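Local structure of PRD-containing transcription regulator (Lactobacillus casei, 3NUF) at residues A[34-44]-A[85-96]. The protein is probably a transcription regulator whose PRD domain, as in related regulators, may respond to phosphorylation by the sugar phosphotransferase system. Residues are numbered along the deposited sequence; the frame is centred on the assembly and turned at random.
Sequences YVIKLAAAAEI and KSLDLADQVVQH. With EDO (1,2-ethanediol), chain G.
From the Val35–Val93 pair to the Ala42–Lys85 pair, the two segments run roughly antiparallel, the axes of helical residues 34-41 and 85-96 lying 149° apart in direction and 11.1 Å apart at closest approach. At one end the rings of Tyr34 and His96 stack face to face, planes 5° apart and centroids separated by 3.6 Å; CG of both is anti to the backbone N, which sends the two side chains past each other in opposite directions with their faces together. An ethanediol, probably from the crystallisation liquor, bridges this end: its O1 lies in the plane of the Tyr34 ring, near OH and Gln92 NE2 at doubtfully short distances, while O2 is hydrogen-bonded to His96 ND1 in the plane of that ring at 3.1 Å. Further along, Leu38 drives between Leu89 and Val93, its CG 3.8 Å from Leu89 CD2 and its CD2 equally far from Val93 CG2, while its CD1 rests against the amide of Gln92. Leu89 CD1 then meets Ile44 CD1 tip to tip, a tight 3.5 Å. A Schellman motif with Glu43 as C-prime residue ends helix 25-41, and there the fully extended Lys85 donates a hydrogen bond from NZ to Ala42 O (2.7 Å), tilted 19° from the carbonyl plane. Within this all-helical PRD fold, Val35 also packs on helix 48-67 through Leu54 and Leu58, whereas Val93 and Ile44 reach Leu108 and Ala115 of helix 104-115.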
ATOM      1  N   TYR A  34      -4.876   4.666   6.063  1.00 14.05           N
ATOM      2  CA  TYR A  34      -4.794   5.640   4.969  1.00 14.06           C
ATOM      3  C   TYR A  34      -5.019   4.973   3.615  1.00 12.65           C
ATOM      4  O   TYR A  34      -5.797   5.458   2.765  1.00 12.80           O
ATOM      5  CB  TYR A  34      -3.456   6.380   5.012  1.00 14.92           C
ATOM      6  CG  TYR A  34      -3.128   7.204   3.809  1.00 13.41           C
ATOM      7  CD1 TYR A  34      -3.543   8.513   3.725  1.00 14.67           C
ATOM      8  CD2 TYR A  34      -2.384   6.691   2.758  1.00 14.14           C
ATOM      9  CE1 TYR A  34      -3.231   9.278   2.633  1.00 16.50           C
ATOM     10  CE2 TYR A  34      -2.107   7.447   1.645  1.00 15.35           C
ATOM     11  CZ  TYR A  34      -2.531   8.729   1.619  1.00 15.08           C
ATOM     12  OH  TYR A  34      -2.230   9.524   0.513  1.00 21.89           O
ATOM     13  N   VAL A  35      -4.343   3.856   3.399  1.00 12.29           N
ATOM     14  CA  VAL A  35      -4.462   3.149   2.112  1.00 12.66           C
ATOM     15  C   VAL A  35      -5.894   2.610   1.881  1.00 12.66           C
ATOM     16  O   VAL A  35      -6.447   2.729   0.777  1.00 13.48           O
ATOM     17  CB  VAL A  35      -3.431   2.089   1.935  1.00 11.33           C
ATOM     18  CG1 VAL A  35      -3.643   1.328   0.625  1.00 12.80           C
ATOM     19  CG2 VAL A  35      -2.034   2.719   1.913  1.00 13.07           C
ATOM     20  N   ILE A  36      -6.496   2.054   2.926  1.00 13.11           N
ATOM     21  CA  ILE A  36      -7.873   1.544   2.827  1.00 13.44           C
ATOM     22  C   ILE A  36      -8.804   2.696   2.441  1.00 15.12           C
ATOM     23  O   ILE A  36      -9.645   2.579   1.539  1.00 15.06           O
ATOM     24  CB  ILE A  36      -8.311   0.893   4.136  1.00 14.76           C
ATOM     25  CG1 ILE A  36      -7.592  -0.436   4.329  1.00 15.61           C
ATOM     26  CG2 ILE A  36      -9.832   0.688   4.126  1.00 17.83           C
ATOM     27  CD1 ILE A  36      -7.787  -1.078   5.721  1.00 17.40           C
ATOM     28  N   LYS A  37      -8.672   3.820   3.109  1.00 15.22           N
ATOM     29  CA  LYS A  37      -9.518   4.998   2.818  1.00 16.37           C
ATOM     30  C   LYS A  37      -9.290   5.630   1.463  1.00 16.05           C
ATOM     31  O   LYS A  37     -10.217   6.086   0.773  1.00 15.82           O
ATOM     32  CB  LYS A  37      -9.359   5.995   3.923  1.00 16.70           C
ATOM     33  CG  LYS A  37      -9.974   5.508   5.250  1.00 24.40           C
ATOM     34  CD  LYS A  37      -9.800   6.528   6.369  1.00 27.52           C
ATOM     35  CE  LYS A  37      -8.447   6.556   7.004  1.00 33.35           C
ATOM     36  NZ  LYS A  37      -8.401   7.489   8.229  1.00 36.48           N
ATOM     37  N   LEU A  38      -8.028   5.683   1.044  1.00 14.27           N
ATOM     38  CA  LEU A  38      -7.683   6.221  -0.241  1.00 14.68           C
ATOM     39  C   LEU A  38      -8.284   5.316  -1.334  1.00 15.41           C
ATOM     40  O   LEU A  38      -8.908   5.761  -2.319  1.00 15.80           O
ATOM     41  CB  LEU A  38      -6.135   6.229  -0.385  1.00 14.44           C
ATOM     42  CG  LEU A  38      -5.662   6.758  -1.708  1.00 16.70           C
ATOM     43  CD1 LEU A  38      -5.976   8.235  -1.853  1.00 22.68           C
ATOM     44  CD2 LEU A  38      -4.151   6.585  -1.884  1.00 15.91           C
ATOM     45  N   ALA A  39      -8.109   4.011  -1.195  1.00 15.12           N
ATOM     46  CA  ALA A  39      -8.637   3.048  -2.171  1.00 15.86           C
ATOM     47  C   ALA A  39     -10.160   3.137  -2.204  1.00 16.18           C
ATOM     48  O   ALA A  39     -10.731   3.163  -3.296  1.00 17.38           O
ATOM     49  CB  ALA A  39      -8.177   1.616  -1.807  1.00 16.43           C
ATOM     50  N   ALA A  40     -10.787   3.248  -1.051  1.00 16.13           N
ATOM     51  CA  ALA A  40     -12.273   3.346  -0.979  1.00 17.98           C
ATOM     52  C   ALA A  40     -12.768   4.607  -1.684  1.00 21.59           C
ATOM     53  O   ALA A  40     -13.806   4.552  -2.348  1.00 21.57           O
ATOM     54  CB  ALA A  40     -12.717   3.311   0.456  1.00 21.10           C
ATOM     55  N   ALA A  41     -12.040   5.717  -1.582  1.00 20.06           N
ATOM     56  CA  ALA A  41     -12.420   6.938  -2.341  1.00 20.73           C
ATOM     57  C   ALA A  41     -12.382   6.668  -3.857  1.00 21.07           C
ATOM     58  O   ALA A  41     -13.200   7.215  -4.626  1.00 23.73           O
ATOM     59  CB  ALA A  41     -11.543   8.126  -1.950  1.00 21.46           C
ATOM     60  N   ALA A  42     -11.465   5.841  -4.328  1.00 19.76           N
ATOM     61  CA  ALA A  42     -11.344   5.395  -5.700  1.00 18.88           C
ATOM     62  C   ALA A  42     -12.213   4.191  -6.089  1.00 19.72           C
ATOM     63  O   ALA A  42     -12.038   3.610  -7.151  1.00 20.52           O
ATOM     64  CB  ALA A  42      -9.835   5.087  -5.991  1.00 20.82           C
ATOM     65  N   GLU A  43     -13.103   3.802  -5.176  1.00 21.71           N
ATOM     66  CA  GLU A  43     -14.019   2.671  -5.350  1.00 22.62           C
ATOM     67  C   GLU A  43     -13.324   1.341  -5.505  1.00 22.52           C
ATOM     68  O   GLU A  43     -13.758   0.466  -6.255  1.00 23.97           O
ATOM     69  CB  GLU A  43     -14.992   2.922  -6.523  1.00 24.91           C
ATOM     70  CG  GLU A  43     -15.925   4.127  -6.270  1.00 28.82           C
ATOM     71  CD  GLU A  43     -16.865   4.418  -7.463  1.00 44.70           C
ATOM     72  OE1 GLU A  43     -17.289   3.471  -8.161  1.00 49.95           O
ATOM     73  OE2 GLU A  43     -17.171   5.598  -7.697  1.00 45.91           O
ATOM     74  N   ILE A  44     -12.226   1.188  -4.754  1.00 19.39           N
ATOM     75  CA  ILE A  44     -11.488  -0.049  -4.675  1.00 20.19           C
ATOM     76  C   ILE A  44     -11.537  -0.568  -3.264  1.00 20.00           C
ATOM     77  O   ILE A  44     -11.334   0.199  -2.311  1.00 19.79           O
ATOM     78  CB  ILE A  44     -10.032   0.197  -5.029  1.00 18.74           C
ATOM     79  CG1 ILE A  44      -9.932   0.709  -6.461  1.00 22.02           C
ATOM     80  CG2 ILE A  44      -9.192  -1.066  -4.835  1.00 19.02           C
ATOM     81  CD1 ILE A  44      -8.615   1.186  -6.828  1.00 22.74           C
ATOM     82  N   LYS A  85      -4.924   4.208 -13.062  1.00 13.28           N
ATOM     83  CA  LYS A  85      -5.570   4.466 -11.770  1.00 13.17           C
ATOM     84  C   LYS A  85      -4.768   3.760 -10.678  1.00 12.97           C
ATOM     85  O   LYS A  85      -4.451   4.368  -9.634  1.00 13.10           O
ATOM     86  CB  LYS A  85      -7.000   4.004 -11.801  1.00 16.78           C
ATOM     87  CG  LYS A  85      -7.732   4.196 -10.512  1.00 19.42           C
ATOM     88  CD  LYS A  85      -9.227   3.822 -10.748  1.00 25.93           C
ATOM     89  CE  LYS A  85      -9.993   3.965  -9.496  1.00 33.90           C
ATOM     90  NZ  LYS A  85     -11.441   3.754  -9.780  1.00 28.74           N
ATOM     91  N   SER A  86      -4.389   2.515 -10.894  1.00 11.81           N
ATOM     92  CA  SER A  86      -3.584   1.788  -9.907  1.00 11.54           C
ATOM     93  C   SER A  86      -2.224   2.429  -9.706  1.00 12.25           C
ATOM     94  O   SER A  86      -1.738   2.486  -8.584  1.00 11.87           O
ATOM     95  CB  SER A  86      -3.416   0.368 -10.295  1.00 13.54           C
ATOM     96  OG  SER A  86      -4.690  -0.324 -10.147  1.00 15.54           O
ATOM     97  N   LEU A  87      -1.566   2.786 -10.792  1.00 11.68           N
ATOM     98  CA  LEU A  87      -0.231   3.407 -10.725  1.00 11.86           C
ATOM     99  C   LEU A  87      -0.312   4.727 -10.005  1.00 11.63           C
ATOM    100  O   LEU A  87       0.561   5.068  -9.185  1.00 11.54           O
ATOM    101  CB  LEU A  87       0.380   3.530 -12.117  1.00 11.93           C
ATOM    102  CG  LEU A  87       0.856   2.261 -12.748  1.00 16.90           C
ATOM    103  CD1 LEU A  87       0.997   2.476 -14.310  1.00 18.07           C
ATOM    104  CD2 LEU A  87       2.157   1.830 -12.116  1.00 19.64           C
ATOM    105  N   ASP A  88      -1.342   5.521 -10.284  1.00 11.75           N
ATOM    106  CA  ASP A  88      -1.479   6.847  -9.657  1.00 11.77           C
ATOM    107  C   ASP A  88      -1.763   6.703  -8.149  1.00 10.79           C
ATOM    108  O   ASP A  88      -1.227   7.467  -7.338  1.00 11.20           O
ATOM    109  CB  ASP A  88      -2.606   7.653 -10.302  1.00 13.93           C
ATOM    110  CG  ASP A  88      -2.285   8.116 -11.727  1.00 19.60           C
ATOM    111  OD1 ASP A  88      -1.132   7.994 -12.201  1.00 21.54           O
ATOM    112  OD2 ASP A  88      -3.259   8.625 -12.371  1.00 24.60           O
ATOM    113  N   LEU A  89      -2.625   5.767  -7.762  1.00 10.69           N
ATOM    114  CA  LEU A  89      -2.876   5.547  -6.340  1.00 11.11           C
ATOM    115  C   LEU A  89      -1.583   5.104  -5.664  1.00 11.18           C
ATOM    116  O   LEU A  89      -1.254   5.577  -4.556  1.00 11.69           O
ATOM    117  CB  LEU A  89      -4.007   4.535  -6.129  1.00 12.66           C
ATOM    118  CG  LEU A  89      -5.390   4.981  -6.523  1.00 17.19           C
ATOM    119  CD1 LEU A  89      -6.343   3.798  -6.611  1.00 18.29           C
ATOM    120  CD2 LEU A  89      -5.877   5.990  -5.471  1.00 20.03           C
ATOM    121  N   ALA A  90      -0.848   4.176  -6.275  1.00 10.73           N
ATOM    122  CA  ALA A  90       0.413   3.727  -5.697  1.00 10.23           C
ATOM    123  C   ALA A  90       1.398   4.875  -5.558  1.00  9.63           C
ATOM    124  O   ALA A  90       2.070   4.992  -4.515  1.00  9.64           O
ATOM    125  CB  ALA A  90       1.002   2.612  -6.527  1.00 11.49           C
ATOM    126  N   ASP A  91       1.507   5.727  -6.585  1.00  9.47           N
ATOM    127  CA  ASP A  91       2.393   6.880  -6.487  1.00  9.98           C
ATOM    128  C   ASP A  91       1.998   7.785  -5.317  1.00 11.11           C
ATOM    129  O   ASP A  91       2.861   8.263  -4.583  1.00 11.15           O
ATOM    130  CB  ASP A  91       2.349   7.674  -7.806  1.00 11.19           C
ATOM    131  CG  ASP A  91       3.295   8.835  -7.810  1.00 12.56           C
ATOM    132  OD1 ASP A  91       4.472   8.610  -8.023  1.00 12.96           O
ATOM    133  OD2 ASP A  91       2.873   9.967  -7.604  1.00 13.48           O
ATOM    134  N   GLN A  92       0.709   8.005  -5.135  1.00  9.87           N
ATOM    135  CA  GLN A  92       0.251   8.848  -4.032  1.00 10.65           C
ATOM    136  C   GLN A  92       0.673   8.237  -2.708  1.00 10.24           C
ATOM    137  O   GLN A  92       1.122   8.955  -1.798  1.00 10.91           O
ATOM    138  CB  GLN A  92      -1.263   8.993  -4.069  1.00 11.74           C
ATOM    139  CG  GLN A  92      -1.762   9.931  -3.011  1.00 16.30           C
ATOM    140  CD  GLN A  92      -3.205  10.349  -3.190  1.00 19.32           C
ATOM    141  OE1 GLN A  92      -3.818  10.126  -4.229  1.00 20.27           O
ATOM    142  NE2 GLN A  92      -3.747  10.982  -2.155  1.00 24.58           N
ATOM    143  N   VAL A  93       0.548   6.927  -2.554  1.00  9.80           N
ATOM    144  CA  VAL A  93       0.943   6.278  -1.292  1.00  9.82           C
ATOM    145  C   VAL A  93       2.427   6.393  -1.017  1.00  9.33           C
ATOM    146  O   VAL A  93       2.863   6.761   0.079  1.00 10.09           O
ATOM    147  CB  VAL A  93       0.538   4.822  -1.270  1.00  9.28           C
ATOM    148  CG1 VAL A  93       1.058   4.067   0.022  1.00 11.82           C
ATOM    149  CG2 VAL A  93      -0.969   4.666  -1.313  1.00 11.25           C
ATOM    150  N   VAL A  94       3.215   6.145  -2.053  1.00  9.20           N
ATOM    151  CA  VAL A  94       4.700   6.250  -1.920  1.00  9.85           C
ATOM    152  C   VAL A  94       5.096   7.656  -1.491  1.00 10.05           C
ATOM    153  O   VAL A  94       5.890   7.831  -0.563  1.00 10.98           O
ATOM    154  CB  VAL A  94       5.350   5.910  -3.243  1.00  9.42           C
ATOM    155  CG1 VAL A  94       6.885   6.231  -3.218  1.00 10.24           C
ATOM    156  CG2 VAL A  94       5.102   4.426  -3.608  1.00 10.43           C
ATOM    157  N   GLN A  95       4.539   8.671  -2.128  1.00  9.24           N
ATOM    158  CA  GLN A  95       4.829  10.034  -1.782  1.00  9.95           C
ATOM    159  C   GLN A  95       4.356  10.426  -0.413  1.00 11.33           C
ATOM    160  O   GLN A  95       5.004  11.229   0.257  1.00 12.60           O
ATOM    161  CB  GLN A  95       4.342  10.967  -2.880  1.00 10.26           C
ATOM    162  CG  GLN A  95       4.974  10.718  -4.249  1.00 10.63           C
ATOM    163  CD  GLN A  95       6.480  10.763  -4.230  1.00 11.79           C
ATOM    164  OE1 GLN A  95       7.187   9.798  -4.631  1.00 14.65           O
ATOM    165  NE2 GLN A  95       6.989  11.827  -3.767  1.00  9.96           N
ATOM    166  N   HIS A  96       3.210   9.921  -0.038  1.00  9.95           N
ATOM    167  CA  HIS A  96       2.674  10.129   1.304  1.00  9.83           C
ATOM    168  C   HIS A  96       3.575   9.584   2.386  1.00 10.08           C
ATOM    169  O   HIS A  96       3.808  10.286   3.369  1.00 12.88           O
ATOM    170  CB  HIS A  96       1.261   9.483   1.426  1.00 10.00           C
ATOM    171  CG  HIS A  96       0.733   9.416   2.819  1.00 12.70           C
ATOM    172  ND1 HIS A  96       0.163  10.503   3.432  1.00 20.09           N
ATOM    173  CD2 HIS A  96       0.692   8.403   3.707  1.00 15.41           C
ATOM    174  CE1 HIS A  96      -0.234  10.136   4.649  1.00 17.16           C
ATOM    175  NE2 HIS A  96       0.105   8.878   4.854  1.00 18.43           N
TER
HETATM  176  C1  EDO G 308      -2.531  12.517   1.141  1.00 30.85           C
HETATM  177  O1  EDO G 308      -3.070  11.644   0.145  1.00 42.07           O
HETATM  178  C2  EDO G 308      -1.264  13.111   0.591  1.00 29.45           C
HETATM  179  O2  EDO G 308      -0.180  12.828   1.485  1.00 38.09           O